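Putative iron-regulated protein A (Parabacteroides distasonis ATCC 8503, PDB 4ECG) binds calcium ions and is an imelysin-like protein of the peptidase M75 family, with a putative, unproven role in iron regulation or as a metalloendopeptidase. Local coordinates at residues P106-W111 with L185-D190; S314-T319 with T325-M330; P271-L274 with S278-S281; I341-Y346 with T355-T360. One frame throughout, in Å; residues are numbered along the deposited sequence.

Contact 1. Residues P106-W111 with L185-D190. With CA (calcium ion), chain F; CA (calcium ion), chain K.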
# COMPACT_ATOMS: atom_id res chain seq x y z
N PRO A 106 6.61 7.77 0.87
CA PRO A 106 7.05 8.41 -0.37
C PRO A 106 8.46 8.02 -0.83
O PRO A 106 8.74 8.05 -2.02
CB PRO A 106 6.98 9.92 -0.01
CG PRO A 106 7.09 9.95 1.46
CD PRO A 106 6.24 8.78 1.86
N SER A 107 9.33 7.64 0.08
CA SER A 107 10.66 7.26 -0.35
C SER A 107 10.59 6.00 -1.22
O SER A 107 11.29 5.89 -2.20
CB SER A 107 11.59 7.06 0.84
OG SER A 107 12.93 6.85 0.40
N LEU A 108 9.73 5.08 -0.85
CA LEU A 108 9.59 3.77 -1.48
C LEU A 108 8.71 3.80 -2.72
O LEU A 108 8.84 2.93 -3.56
CB LEU A 108 8.93 2.80 -0.50
CG LEU A 108 9.85 2.01 0.43
CD1 LEU A 108 9.02 1.45 1.57
CD2 LEU A 108 10.58 0.90 -0.37
N ASP A 109 7.78 4.78 -2.84
CA ASP A 109 6.65 4.54 -3.73
C ASP A 109 5.98 5.82 -4.21
O ASP A 109 4.76 5.89 -4.31
CB ASP A 109 5.66 3.61 -3.01
CG ASP A 109 4.67 2.87 -3.96
OD1 ASP A 109 4.98 2.59 -5.14
OD2 ASP A 109 3.55 2.53 -3.46
N SER A 110 6.79 6.80 -4.61
CA SER A 110 6.21 8.01 -5.16
C SER A 110 5.63 7.79 -6.56
O SER A 110 6.20 7.09 -7.41
CB SER A 110 7.24 9.16 -5.16
OG SER A 110 7.64 9.49 -3.83
N TRP A 111 4.48 8.44 -6.78
CA TRP A 111 3.82 8.52 -8.07
C TRP A 111 3.09 9.85 -8.18
O TRP A 111 2.50 10.34 -7.19
CB TRP A 111 2.83 7.36 -8.19
CG TRP A 111 2.20 7.27 -9.54
CD1 TRP A 111 0.92 7.68 -9.91
CD2 TRP A 111 2.81 6.79 -10.78
NE1 TRP A 111 0.72 7.51 -11.26
CE2 TRP A 111 1.82 6.98 -11.84
CE3 TRP A 111 4.07 6.31 -11.12
CZ2 TRP A 111 2.08 6.65 -13.15
CZ3 TRP A 111 4.32 5.97 -12.44
CH2 TRP A 111 3.35 6.12 -13.43
N LEU A 185 15.58 -1.62 -0.75
CA LEU A 185 15.96 -2.59 0.31
C LEU A 185 16.23 -1.89 1.62
O LEU A 185 15.77 -2.30 2.66
CB LEU A 185 17.20 -3.45 -0.08
CG LEU A 185 17.66 -4.50 0.92
CD1 LEU A 185 16.50 -5.40 1.36
CD2 LEU A 185 18.87 -5.28 0.39
N SER A 186 16.98 -0.82 1.55
CA SER A 186 17.37 -0.07 2.73
C SER A 186 16.10 0.48 3.47
O SER A 186 16.01 0.40 4.70
CB SER A 186 18.28 1.08 2.28
OG SER A 186 18.60 1.87 3.36
N ASP A 187 15.16 1.04 2.70
CA ASP A 187 13.93 1.62 3.25
C ASP A 187 13.11 0.51 3.91
O ASP A 187 12.61 0.67 5.01
CB ASP A 187 13.10 2.36 2.18
CG ASP A 187 13.73 3.72 1.72
OD1 ASP A 187 14.63 4.26 2.43
OD2 ASP A 187 13.28 4.28 0.64
N THR A 188 13.06 -0.65 3.27
CA THR A 188 12.36 -1.84 3.79
C THR A 188 12.98 -2.37 5.08
O THR A 188 12.28 -2.69 6.01
CB THR A 188 12.24 -2.96 2.72
OG1 THR A 188 11.69 -2.41 1.51
CG2 THR A 188 11.31 -4.09 3.21
N GLN A 189 14.30 -2.46 5.12
CA GLN A 189 15.00 -2.74 6.37
C GLN A 189 14.60 -1.73 7.42
O GLN A 189 14.31 -2.13 8.54
CB GLN A 189 16.53 -2.75 6.20
CG GLN A 189 17.02 -4.00 5.47
CD GLN A 189 18.42 -3.87 4.88
OE1 GLN A 189 19.01 -2.77 4.88
NE2 GLN A 189 18.96 -4.99 4.36
N ASP A 190 14.58 -0.43 7.08
CA ASP A 190 14.28 0.57 8.09
C ASP A 190 12.84 0.39 8.61
O ASP A 190 12.60 0.49 9.79
CB ASP A 190 14.59 2.00 7.61
CG ASP A 190 16.11 2.28 7.50
OD1 ASP A 190 16.88 1.52 8.09
OD2 ASP A 190 16.54 3.23 6.81
CA CA F . 1.03 2.90 -3.44
CA CA K . 1.22 11.24 -5.47
O HOH W 1 12.84 3.71 -2.06
O HOH W 2 3.56 11.23 -4.96
O HOH W 3 -0.31 12.05 -7.20
O HOH W 4 1.52 8.88 -4.88

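Contact 2. Residues S314-T319 with T325-M330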
# COMPACT_ATOMS: atom_id res chain seq x y z
N SER A 314 -9.79 -9.89 17.48
CA SER A 314 -9.87 -9.08 16.26
C SER A 314 -10.88 -7.99 16.45
O SER A 314 -11.78 -8.11 17.29
CB SER A 314 -10.32 -9.93 15.06
OG SER A 314 -11.48 -10.70 15.33
N LEU A 315 -10.76 -6.96 15.61
CA LEU A 315 -11.77 -5.91 15.51
C LEU A 315 -13.08 -6.54 15.12
O LEU A 315 -14.16 -6.05 15.53
CB LEU A 315 -11.41 -4.83 14.47
CG LEU A 315 -10.41 -3.79 14.89
CD1 LEU A 315 -9.96 -2.90 13.70
CD2 LEU A 315 -11.02 -3.04 16.06
N HIS A 316 -13.01 -7.59 14.31
CA HIS A 316 -14.20 -8.35 13.95
C HIS A 316 -14.93 -8.86 15.15
O HIS A 316 -16.14 -8.66 15.28
CB HIS A 316 -13.84 -9.50 13.03
CG HIS A 316 -14.90 -10.55 12.91
ND1 HIS A 316 -16.07 -10.31 12.29
CD2 HIS A 316 -14.94 -11.87 13.36
CE1 HIS A 316 -16.83 -11.44 12.35
NE2 HIS A 316 -16.13 -12.38 13.00
N ALA A 317 -14.22 -9.50 16.05
CA ALA A 317 -14.85 -10.07 17.23
C ALA A 317 -15.45 -8.95 18.06
O ALA A 317 -16.58 -9.06 18.49
CB ALA A 317 -13.84 -10.86 18.06
N LEU A 318 -14.70 -7.86 18.28
CA LEU A 318 -15.21 -6.80 19.15
C LEU A 318 -16.44 -6.15 18.52
O LEU A 318 -17.44 -5.94 19.19
CB LEU A 318 -14.15 -5.76 19.47
CG LEU A 318 -12.97 -6.15 20.36
CD1 LEU A 318 -12.14 -4.89 20.62
CD2 LEU A 318 -13.41 -6.84 21.64
N THR A 319 -16.40 -5.87 17.22
CA THR A 319 -17.58 -5.31 16.55
C THR A 319 -18.80 -6.24 16.62
O THR A 319 -19.91 -5.79 16.89
CB THR A 319 -17.24 -5.04 15.09
OG1 THR A 319 -16.00 -4.34 15.07
CG2 THR A 319 -18.33 -4.25 14.39
N THR A 325 -25.04 -6.76 13.53
CA THR A 325 -25.48 -6.29 12.23
C THR A 325 -24.38 -5.44 11.57
O THR A 325 -24.09 -5.62 10.41
CB THR A 325 -26.81 -5.49 12.34
OG1 THR A 325 -27.78 -6.30 13.00
CG2 THR A 325 -27.37 -5.12 10.97
N LEU A 326 -23.77 -4.54 12.31
CA LEU A 326 -22.69 -3.72 11.81
C LEU A 326 -21.55 -4.63 11.38
O LEU A 326 -20.99 -4.44 10.31
CB LEU A 326 -22.21 -2.71 12.87
CG LEU A 326 -20.87 -2.03 12.64
CD1 LEU A 326 -20.88 -1.21 11.36
CD2 LEU A 326 -20.60 -1.14 13.85
N ASP A 327 -21.19 -5.61 12.20
CA ASP A 327 -20.10 -6.52 11.82
C ASP A 327 -20.44 -7.30 10.54
O ASP A 327 -19.62 -7.47 9.61
CB ASP A 327 -19.79 -7.54 12.93
CG ASP A 327 -18.87 -8.64 12.44
OD1 ASP A 327 -17.73 -8.30 12.09
OD2 ASP A 327 -19.28 -9.81 12.37
N SER A 328 -21.67 -7.79 10.50
CA SER A 328 -22.12 -8.56 9.38
C SER A 328 -22.10 -7.66 8.14
O SER A 328 -21.69 -8.11 7.09
CB SER A 328 -23.50 -9.08 9.69
OG SER A 328 -23.95 -9.83 8.62
N LEU A 329 -22.47 -6.39 8.29
CA LEU A 329 -22.43 -5.48 7.13
C LEU A 329 -20.97 -5.20 6.63
O LEU A 329 -20.75 -4.96 5.43
CB LEU A 329 -23.15 -4.17 7.45
CG LEU A 329 -24.67 -4.13 7.34
CD1 LEU A 329 -25.09 -2.77 7.90
CD2 LEU A 329 -25.22 -4.36 5.91
N MSE A 330 -20.00 -5.23 7.56
CA MSE A 330 -18.59 -5.07 7.30
C MSE A 330 -17.97 -6.28 6.65
O MSE A 330 -17.13 -6.13 5.75
CB MSE A 330 -17.80 -4.82 8.59
CG MSE A 330 -17.88 -3.38 9.13
SE MSE A 330 -16.89 -2.09 8.11
CE MSE A 330 -15.31 -3.10 7.65

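Contact 3. Residues P271-L274 with S278-S281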
# COMPACT_ATOMS: atom_id res chain seq x y z
N PRO A 271 -3.74 11.61 -20.58
CA PRO A 271 -3.63 11.93 -19.15
C PRO A 271 -4.28 10.88 -18.21
O PRO A 271 -3.85 10.71 -17.08
CB PRO A 271 -4.31 13.31 -19.03
CG PRO A 271 -5.11 13.48 -20.31
CD PRO A 271 -4.40 12.68 -21.36
N GLY A 272 -5.31 10.20 -18.68
CA GLY A 272 -5.85 9.11 -17.92
C GLY A 272 -4.83 7.99 -17.76
O GLY A 272 -4.57 7.55 -16.63
N VAL A 273 -4.29 7.51 -18.88
CA VAL A 273 -3.31 6.43 -18.82
C VAL A 273 -2.19 6.87 -17.90
O VAL A 273 -1.89 6.15 -16.95
CB VAL A 273 -2.74 5.98 -20.19
CG1 VAL A 273 -1.57 5.00 -20.00
CG2 VAL A 273 -3.83 5.34 -21.02
N LEU A 274 -1.64 8.06 -18.12
CA LEU A 274 -0.48 8.54 -17.34
C LEU A 274 -0.77 8.63 -15.85
O LEU A 274 0.15 8.48 -15.08
CB LEU A 274 0.12 9.88 -17.86
CG LEU A 274 0.80 9.90 -19.26
CD1 LEU A 274 1.15 11.31 -19.71
CD2 LEU A 274 2.05 9.04 -19.32
N SER A 278 1.20 2.11 -11.63
CA SER A 278 1.61 0.74 -12.03
C SER A 278 1.06 0.36 -13.41
O SER A 278 0.99 -0.78 -13.75
CB SER A 278 1.19 -0.33 -11.03
OG SER A 278 1.77 -0.07 -9.79
N TRP A 279 0.77 1.33 -14.25
CA TRP A 279 0.57 1.02 -15.63
C TRP A 279 1.76 0.51 -16.37
O TRP A 279 1.61 -0.18 -17.39
CB TRP A 279 -0.07 2.21 -16.35
CG TRP A 279 0.84 3.27 -16.89
CD1 TRP A 279 1.21 4.46 -16.29
CD2 TRP A 279 1.45 3.32 -18.22
NE1 TRP A 279 2.02 5.20 -17.10
CE2 TRP A 279 2.16 4.60 -18.30
CE3 TRP A 279 1.48 2.48 -19.31
CZ2 TRP A 279 2.85 5.00 -19.41
CZ3 TRP A 279 2.17 2.88 -20.44
CH2 TRP A 279 2.86 4.12 -20.48
N TYR A 280 2.97 0.81 -15.93
CA TYR A 280 4.13 0.27 -16.68
C TYR A 280 4.09 -1.26 -16.73
O TYR A 280 4.35 -1.87 -17.77
CB TYR A 280 5.48 0.75 -16.08
CG TYR A 280 5.64 2.26 -15.98
CD1 TYR A 280 5.15 3.12 -16.99
CD2 TYR A 280 6.29 2.83 -14.91
CE1 TYR A 280 5.32 4.50 -16.89
CE2 TYR A 280 6.43 4.20 -14.81
CZ TYR A 280 5.96 5.04 -15.79
OH TYR A 280 6.11 6.43 -15.65
N SER A 281 3.72 -1.87 -15.60
CA SER A 281 3.77 -3.29 -15.44
C SER A 281 2.38 -3.92 -15.43
O SER A 281 2.28 -5.17 -15.33
CB SER A 281 4.47 -3.63 -14.12
OG SER A 281 3.75 -3.16 -13.02

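Contact 4. Residues I341-Y346 with T355-T360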
# COMPACT_ATOMS: atom_id res chain seq x y z
N ILE A 341 -13.39 -4.60 -7.28
CA ILE A 341 -12.11 -4.26 -7.83
C ILE A 341 -11.72 -5.34 -8.84
O ILE A 341 -11.41 -4.97 -9.95
CB ILE A 341 -11.00 -4.06 -6.78
CG1 ILE A 341 -11.31 -2.82 -5.93
CG2 ILE A 341 -9.67 -3.93 -7.48
CD1 ILE A 341 -10.58 -2.68 -4.59
N ASN A 342 -11.82 -6.63 -8.48
CA ASN A 342 -11.47 -7.76 -9.37
C ASN A 342 -12.30 -7.85 -10.66
O ASN A 342 -11.85 -8.40 -11.64
CB ASN A 342 -11.56 -9.12 -8.64
CG ASN A 342 -10.49 -9.33 -7.57
OD1 ASN A 342 -9.48 -8.67 -7.55
ND2 ASN A 342 -10.76 -10.27 -6.66
N ALA A 343 -13.52 -7.33 -10.66
CA ALA A 343 -14.39 -7.40 -11.82
C ALA A 343 -14.04 -6.32 -12.86
O ALA A 343 -14.48 -6.42 -14.02
CB ALA A 343 -15.88 -7.30 -11.41
N ILE A 344 -13.29 -5.29 -12.45
CA ILE A 344 -12.81 -4.26 -13.43
C ILE A 344 -11.94 -4.91 -14.47
O ILE A 344 -11.13 -5.80 -14.18
CB ILE A 344 -12.04 -3.05 -12.81
CG1 ILE A 344 -12.96 -2.28 -11.84
CG2 ILE A 344 -11.55 -2.10 -13.90
CD1 ILE A 344 -12.27 -1.39 -10.84
N GLY A 345 -12.12 -4.44 -15.71
CA GLY A 345 -11.41 -5.00 -16.83
C GLY A 345 -9.91 -4.81 -16.73
O GLY A 345 -9.44 -3.75 -16.45
N TYR A 346 -9.17 -5.87 -17.04
CA TYR A 346 -7.73 -5.91 -16.93
C TYR A 346 -7.08 -5.76 -18.27
O TYR A 346 -7.53 -6.36 -19.26
CB TYR A 346 -7.29 -7.25 -16.32
CG TYR A 346 -5.79 -7.51 -16.37
CD1 TYR A 346 -4.96 -7.09 -15.34
CD2 TYR A 346 -5.20 -8.15 -17.46
CE1 TYR A 346 -3.59 -7.35 -15.39
CE2 TYR A 346 -3.84 -8.40 -17.52
CZ TYR A 346 -3.05 -7.99 -16.48
OH TYR A 346 -1.74 -8.25 -16.51
N THR A 355 -17.16 1.63 -17.37
CA THR A 355 -17.87 2.51 -16.40
C THR A 355 -18.63 1.81 -15.30
O THR A 355 -18.45 2.15 -14.12
CB THR A 355 -18.83 3.51 -17.12
OG1 THR A 355 -18.07 4.18 -18.12
CG2 THR A 355 -19.43 4.57 -16.16
N GLU A 356 -19.47 0.85 -15.68
CA GLU A 356 -20.32 0.18 -14.71
C GLU A 356 -19.48 -0.50 -13.63
O GLU A 356 -19.68 -0.23 -12.45
CB GLU A 356 -21.27 -0.81 -15.39
CG GLU A 356 -22.49 -0.17 -16.01
CD GLU A 356 -23.23 -1.15 -16.93
OE1 GLU A 356 -22.82 -1.27 -18.13
OE2 GLU A 356 -24.20 -1.82 -16.45
N HIS A 357 -18.53 -1.35 -14.02
CA HIS A 357 -17.65 -2.00 -13.05
C HIS A 357 -16.87 -1.02 -12.19
O HIS A 357 -16.70 -1.25 -10.99
CB HIS A 357 -16.64 -2.89 -13.74
CG HIS A 357 -17.23 -4.09 -14.43
ND1 HIS A 357 -16.72 -4.60 -15.58
CD2 HIS A 357 -18.31 -4.90 -14.08
CE1 HIS A 357 -17.42 -5.67 -15.93
NE2 HIS A 357 -18.40 -5.85 -15.01
N ILE A 358 -16.37 0.06 -12.80
CA ILE A 358 -15.56 1.09 -12.06
C ILE A 358 -16.46 1.75 -10.97
O ILE A 358 -16.09 1.81 -9.80
CB ILE A 358 -14.93 2.14 -13.01
CG1 ILE A 358 -13.78 1.49 -13.80
CG2 ILE A 358 -14.43 3.36 -12.23
CD1 ILE A 358 -13.31 2.22 -15.07
N ASN A 359 -17.69 2.07 -11.32
CA ASN A 359 -18.62 2.69 -10.39
C ASN A 359 -19.00 1.82 -9.24
O ASN A 359 -19.04 2.31 -8.12
CB ASN A 359 -19.89 3.23 -11.09
CG ASN A 359 -19.60 4.47 -11.96
OD1 ASN A 359 -18.50 5.03 -11.87
ND2 ASN A 359 -20.54 4.85 -12.85
N THR A 360 -19.29 0.55 -9.49
CA THR A 360 -19.56 -0.42 -8.40
C THR A 360 -18.35 -0.44 -7.45
O THR A 360 -18.48 -0.51 -6.22
CB THR A 360 -19.84 -1.82 -9.00
OG1 THR A 360 -20.89 -1.69 -9.96
CG2 THR A 360 -20.20 -2.90 -7.94

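Contact 1. Residues P106-W111 with L185-D190
Ser107 and Asp187 make the one direct hydrogen bond of this contact. Ser107 OG donates to Asp187 OD2 over 2.6 Å. It comes from the syn side, 30° out of the carboxylate plane. With OG anti to the backbone N (chi1 -173°), the hydroxyl of Ser107 extends across to helix 171-196. A water adds a second link: it donates to Ser107 O at 2.7 Å and to Asp187 OD2 at 2.8 Å, so two donors grip the same carboxylate oxygen. The other oxygen, OD1, forms a salt bridge with Arg183. Ser107 OG is also bonded to Arg146.

Van der Waals packing is slight. Leu108 CG rests 3.7 Å from Asp187 CB, and the two side chains run alongside each other in opposed directions. Leu108 CD2 lies 4.0 Å from Thr188 OG1, whose polar partner is Met184 O.

With an alanine at Asp187, Ser107 OG and the water would probably lose their shared acceptor, and Arg183 its carboxylate mate.

Metal bonds follow along the chain. Asp109 OD2 binds one calcium ion at 2.5 Å, together with Glu92. Trp111 O binds another at 2.3 Å, with three waters. The Trp111 ring meets His149 edge to face. The contact thus ties helix 171-196 to a calcium-binding corner beside His149, the histidine of the GxHxxE signature of imelysin-like proteins.

Contact 2. Residues S314-T319 with T325-M330
His316 and Asp327 join the two arms of a helical hairpin, in which helix 315-322 turns straight into helix 324-343. The short helical segments approach to 9.1 Å and run roughly antiparallel, at 144°. The tight part is buried between them. His316 ND1 donates to Asp327 OD1 over 2.6 Å. The bond is bent, with an N-H...acceptor angle of 133°, and OD1 is met on its syn side, somewhat out of the planes of both groups. The ring and carboxylate planes are 51° apart. Both CG atoms lie anti to their backbone N, which brings the imidazole and the carboxylate together between the helices. Tyr299 OH is a second partner of Asp327 OD1, and Phe300 meets the His316 ring. A leucine in place of His316 would probably leave the buried carboxylate of Asp327 without its imidazole donor.

Next to this bond the packing is apolar. Thr319 CG2 touches Leu326 CG at 3.8 Å and Asp327 CB at 3.9 Å. Helix 355-377 packs on this side too, through Val374 and Val375.

The outer side is looser. Ala317, Thr325 and Ser328 turn away from the opposite helix, and Ser328 is exposed.

The start of helix 315-322 is capped by Ser314 OG, which accepts from Ala317 N at 3.1 Å. One turn on, Thr319 N and Thr319 OG1 reach Leu315 O from opposite faces of its carbonyl plane.

Contact 3. Residues P271-L274 with S278-S281
Val273 and Trp279 bring their CA atoms to 7.4 Å as the chain leaves the short helix 271-275 and folds back on it. No hydrogen bond crosses between the two segments. The contact rests on the indole of Trp279.

Val273 covers one face of that indole. Its CG1 lies 4.0 Å from the centroid of the six-membered ring and only 15° off the ring normal, a CH-pi contact. Val273 O lies over the same ring system, 3.6 Å from Trp279 CD1. Trp279 CG is flanked by both backbone N and C (chi1 86°), and this swings the indole toward the helix. Leu274 CD2 comes at an oblique angle to Trp279 CZ2, 4.1 Å away; the leucine runs alongside the indole in the same direction. Tyr280 CD1 lies 3.6 Å above the plane on the opposite side. The indole of Trp279 thus has Val273 CG1 on one face and Tyr280 CD1 on the other.

Arg349 touches both Val273 and Trp279. Trp111, whose carbonyl binds calcium, packs against Leu274, Trp279 and Tyr280. A pentaethylene glycol, probably from the crystallisation liquor, also lies near Trp279. The loop after helix 271-275 folds its tryptophan back on that helix, beside Trp111 of a calcium site in this imelysin-like protein.

Contact 4. Residues I341-Y346 with T355-T360
His357 lies over the backbone of Ala343 and Ile344, where helix 324-343 gives way to the loop leading to helix 355-377. The two helices form a hairpin, and this contact closes its loop end.

The side chain of His357 can be followed outward. Its CB points toward the other segment and lies 4.1 Å from Ile344 CA. Ile344 CG1 also comes near this CB. With CG anti to the carbonyl carbon (chi1 -67°), the ring is laid across the carbonyl of Ala343. His357 CG is 3.6 Å from Ala343 O. His357 ND1 comes closest, at 3.3 Å from Ala343 O, but the angle is poor and no hydrogen bond forms. The oxygen stands over one face of the ring, offset toward its rim. ND1 is instead hydrogen-bonded to Asp354 OD2, which also bonds Gly345 N. Asp354 thus probably limits the rotation of the imidazole and links it to the loop. Further out, His357 CE1 is 3.6 Å from Ala343 O. His357 NE2 is 4.1 Å from Ala343 O. On the same face of the ring, His357 CD2 lies 4.3 Å from Ala343 CB.

His357 and Ala343 are exposed, whereas the isoleucines beneath them are buried. Ile344 also packs on Leu285 of helix 284-300, and Ile358 on Ile251 and Val255 of helix 239-259. Helices 284-300 and 239-259 thus pack against this end of the hairpin. Between the isoleucines the touch is plain apolar packing, with Ile344 CG2 4.2 Å from Ile358 CG1.

In the fold
Contacts 1 and 2 are buried, while contacts 3 and 4 are only partly so. Measured centre to centre, contact 1 lies nearest the middle of the chain, about 11 Å away, and contact 2 the farthest out, about 23 Å. Contacts 1 and 2 sit on opposite sides of that centre, and each is held by a carboxylate hydrogen bond. Contacts 3 and 4 have no hydrogen bond between their segments and rely on packing against a ring, with aliphatic contact beside it. Contacts 2 and 4 share helix 324-343, one near each end. Contacts 1 and 3 touch through Trp111, so contact 3 borders the calcium-binding part of contact 1. Contact 2 lies away from the metal sites.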